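DnaD-like replication protein (PDB 2ZC2) probably acts in DNA replication as a DnaD-like protein, and binds zinc ions. Local coordinates at residues Arg41-Glu46 with Asn56-Ile61. Sequence-based numbering, arbitrary orientation.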
ATOM      1  N   ARG A  41      -3.654   2.225   0.712  1.00 16.74           N
ATOM      2  CA  ARG A  41      -4.869   1.661   0.220  1.00 16.77           C
ATOM      3  C   ARG A  41      -5.116   2.042  -1.262  1.00 16.13           C
ATOM      4  O   ARG A  41      -5.591   1.188  -2.054  1.00 15.13           O
ATOM      5  CB  ARG A  41      -6.042   2.119   1.126  1.00 17.03           C
ATOM      6  CG  ARG A  41      -7.471   1.853   0.587  1.00 19.25           C
ATOM      7  CD  ARG A  41      -8.546   2.223   1.681  1.00 21.41           C
ATOM      8  NE  ARG A  41      -8.421   1.368   2.879  1.00 26.40           N
ATOM      9  CZ  ARG A  41      -7.969   1.743   4.076  1.00 28.65           C
ATOM     10  NH1 ARG A  41      -7.549   2.989   4.314  1.00 27.95           N
ATOM     11  NH2 ARG A  41      -7.947   0.849   5.053  1.00 28.64           N
ATOM     12  N   SER A  42      -4.806   3.274  -1.660  1.00 13.49           N
ATOM     13  CA  SER A  42      -5.001   3.563  -3.085  1.00 14.69           C
ATOM     14  C   SER A  42      -3.970   2.920  -4.035  1.00 12.62           C
ATOM     15  O   SER A  42      -4.284   2.694  -5.201  1.00 10.73           O
ATOM     16  CB  SER A  42      -5.135   5.017  -3.348  1.00 13.18           C
ATOM     17  OG  SER A  42      -3.919   5.608  -3.159  1.00 25.61           O
ATOM     18  N   ALA A  43      -2.801   2.533  -3.506  1.00 12.80           N
ATOM     19  CA  ALA A  43      -1.861   1.687  -4.286  1.00 12.05           C
ATOM     20  C   ALA A  43      -2.434   0.305  -4.450  1.00 12.90           C
ATOM     21  O   ALA A  43      -2.357  -0.282  -5.535  1.00 13.55           O
ATOM     22  CB  ALA A  43      -0.502   1.688  -3.661  1.00 12.02           C
ATOM     23  N   LEU A  44      -3.049  -0.219  -3.382  1.00 11.74           N
ATOM     24  CA  LEU A  44      -3.701  -1.483  -3.420  1.00 11.30           C
ATOM     25  C   LEU A  44      -4.881  -1.409  -4.448  1.00 12.66           C
ATOM     26  O   LEU A  44      -5.033  -2.300  -5.271  1.00 12.36           O
ATOM     27  CB  LEU A  44      -4.284  -1.836  -2.036  1.00 11.68           C
ATOM     28  CG  LEU A  44      -5.157  -3.114  -1.980  1.00  9.66           C
ATOM     29  CD1 LEU A  44      -4.293  -4.330  -2.336  1.00 10.69           C
ATOM     30  CD2 LEU A  44      -5.653  -3.335  -0.569  1.00  8.89           C
ATOM     31  N   ARG A  45      -5.717  -0.387  -4.330  1.00 13.36           N
ATOM     32  CA  ARG A  45      -6.808  -0.149  -5.293  1.00 15.17           C
ATOM     33  C   ARG A  45      -6.310  -0.224  -6.710  1.00 13.46           C
ATOM     34  O   ARG A  45      -6.922  -0.859  -7.538  1.00 14.01           O
ATOM     35  CB  ARG A  45      -7.459   1.235  -5.092  1.00 14.29           C
ATOM     36  CG  ARG A  45      -8.753   1.453  -5.988  1.00 15.42           C
ATOM     37  CD  ARG A  45      -9.479   2.787  -5.671  1.00 20.22           C
ATOM     38  NE  ARG A  45      -8.927   3.811  -6.553  1.00 36.28           N
ATOM     39  CZ  ARG A  45      -9.626   4.595  -7.384  1.00 41.58           C
ATOM     40  NH1 ARG A  45     -10.966   4.544  -7.446  1.00 42.40           N
ATOM     41  NH2 ARG A  45      -8.968   5.473  -8.141  1.00 41.84           N
ATOM     42  N   GLU A  46      -5.244   0.518  -6.997  1.00 14.57           N
ATOM     43  CA  GLU A  46      -4.697   0.603  -8.360  1.00 15.99           C
ATOM     44  C   GLU A  46      -4.169  -0.777  -8.851  1.00 15.79           C
ATOM     45  O   GLU A  46      -4.375  -1.184  -9.998  1.00 15.56           O
ATOM     46  CB  GLU A  46      -3.636   1.690  -8.410  1.00 15.11           C
ATOM     47  CG  GLU A  46      -3.014   1.831  -9.735  1.00 24.43           C
ATOM     48  CD  GLU A  46      -4.068   2.136 -10.794  1.00 34.70           C
ATOM     49  OE1 GLU A  46      -4.890   3.091 -10.583  1.00 31.80           O
ATOM     50  OE2 GLU A  46      -4.062   1.379 -11.812  1.00 37.90           O
ATOM     51  N   ASN A  56       4.521  -7.222  -4.430  1.00 11.57           N
ATOM     52  CA  ASN A  56       5.586  -6.431  -5.090  1.00 11.46           C
ATOM     53  C   ASN A  56       5.058  -5.358  -6.011  1.00 10.73           C
ATOM     54  O   ASN A  56       5.575  -4.229  -6.049  1.00 10.73           O
ATOM     55  CB  ASN A  56       6.530  -7.353  -5.903  1.00  9.90           C
ATOM     56  CG  ASN A  56       7.304  -8.344  -4.994  1.00 13.84           C
ATOM     57  OD1 ASN A  56       7.164  -8.327  -3.787  1.00  9.85           O
ATOM     58  ND2 ASN A  56       8.137  -9.177  -5.592  1.00 14.93           N
ATOM     59  N   TYR A  57       4.042  -5.708  -6.785  1.00 11.84           N
ATOM     60  CA  TYR A  57       3.390  -4.696  -7.648  1.00 12.41           C
ATOM     61  C   TYR A  57       2.816  -3.512  -6.883  1.00 11.19           C
ATOM     62  O   TYR A  57       3.020  -2.344  -7.250  1.00 12.04           O
ATOM     63  CB  TYR A  57       2.327  -5.364  -8.555  1.00 13.23           C
ATOM     64  CG  TYR A  57       1.779  -4.484  -9.674  1.00 18.31           C
ATOM     65  CD1 TYR A  57       2.320  -4.508 -10.964  1.00 21.55           C
ATOM     66  CD2 TYR A  57       0.680  -3.655  -9.451  1.00 20.40           C
ATOM     67  CE1 TYR A  57       1.756  -3.673 -11.999  1.00 23.37           C
ATOM     68  CE2 TYR A  57       0.144  -2.845 -10.449  1.00 20.53           C
ATOM     69  CZ  TYR A  57       0.675  -2.839 -11.707  1.00 18.55           C
ATOM     70  OH  TYR A  57       0.072  -2.061 -12.686  1.00 20.07           O
ATOM     71  N   ILE A  58       2.097  -3.782  -5.809  1.00 11.17           N
ATOM     72  CA  ILE A  58       1.609  -2.711  -4.911  1.00 11.66           C
ATOM     73  C   ILE A  58       2.746  -1.855  -4.367  1.00 11.49           C
ATOM     74  O   ILE A  58       2.731  -0.644  -4.422  1.00 11.99           O
ATOM     75  CB  ILE A  58       0.811  -3.379  -3.718  1.00 12.15           C
ATOM     76  CG1 ILE A  58      -0.416  -4.106  -4.268  1.00 11.45           C
ATOM     77  CG2 ILE A  58       0.388  -2.291  -2.657  1.00 13.34           C
ATOM     78  CD1 ILE A  58      -1.012  -5.210  -3.353  1.00 12.20           C
ATOM     79  N   GLN A  59       3.785  -2.494  -3.858  1.00 12.60           N
ATOM     80  CA  GLN A  59       4.977  -1.729  -3.420  1.00 14.58           C
ATOM     81  C   GLN A  59       5.638  -0.908  -4.512  1.00 14.31           C
ATOM     82  O   GLN A  59       6.092   0.141  -4.216  1.00 12.86           O
ATOM     83  CB  GLN A  59       6.059  -2.622  -2.762  1.00 13.54           C
ATOM     84  CG  GLN A  59       5.510  -3.356  -1.574  1.00 21.32           C
ATOM     85  CD  GLN A  59       5.018  -2.365  -0.486  1.00 26.58           C
ATOM     86  OE1 GLN A  59       3.938  -2.513   0.048  1.00 26.51           O
ATOM     87  NE2 GLN A  59       5.841  -1.356  -0.169  1.00 29.01           N
ATOM     88  N   ALA A  60       5.736  -1.419  -5.744  1.00 15.31           N
ATOM     89  CA  ALA A  60       6.265  -0.610  -6.870  1.00 15.75           C
ATOM     90  C   ALA A  60       5.413   0.668  -7.134  1.00 16.95           C
ATOM     91  O   ALA A  60       5.939   1.785  -7.368  1.00 16.09           O
ATOM     92  CB  ALA A  60       6.394  -1.494  -8.131  1.00 13.70           C
ATOM     93  N   ILE A  61       4.093   0.517  -7.075  1.00 18.23           N
ATOM     94  CA  ILE A  61       3.218   1.703  -7.126  1.00 19.82           C
ATOM     95  C   ILE A  61       3.570   2.705  -6.045  1.00 19.86           C
ATOM     96  O   ILE A  61       3.762   3.874  -6.354  1.00 21.19           O
ATOM     97  CB  ILE A  61       1.667   1.370  -7.157  1.00 19.93           C
ATOM     98  CG1 ILE A  61       1.302   0.499  -8.331  1.00 18.34           C
ATOM     99  CG2 ILE A  61       0.841   2.660  -7.157  1.00 21.48           C
ATOM    100  CD1 ILE A  61      -0.151  -0.177  -8.246  1.00 20.79           C
TER
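I61 reaches from helix 55-67 onto the backbone and side chain of A43 and the aliphatic part of E46 on helix 37-50. Its CB starts 4.1 Å from A43 CB. The CG2 branch lies on the same methyl, 3.9 Å from A43 CB, and also meets A43 CA. CG1 takes the other direction, anti to the carbonyl carbon (chi1 -58°). It carries CD1 to the tip. There CD1 comes to 3.5 Å from A43 O and 3.8 Å from E46 CG. The contact with E46 is made by methylenes: the two side chains cross nearly at right angles, and the E46 chain bends at chi2 (58°), taking the carboxylate carbon farther from the methyl than CG is.

The two helices are consecutive in this compact, all-helical DnaD-like domain. They are joined by a short connection and cross at a wide angle. Their segment axes make an angle of 122° and approach to 8.7 Å, close packing that the small A43 side chain permits. A43 sits against I58, I61, L62 and W65, which are spaced i, i+3, i+4, i+7 on one face of helix 55-67.

I58 uses its two branches separately. CG2 packs 4.2 Å from A43 CB and lies near L44 N. The I58 and L44 side chains lie side by side, pointing the same way, and I58 CD1 is 3.5 Å from L44 CD1. I58 also touches F10 and L44 touches D9, so this part of the buried interface continues onto helix 5-14. D9 is seen to bind zinc, and its OD2 accepts a hydrogen bond from R41 NE, on the face of helix 37-50 turned from I58 and I61.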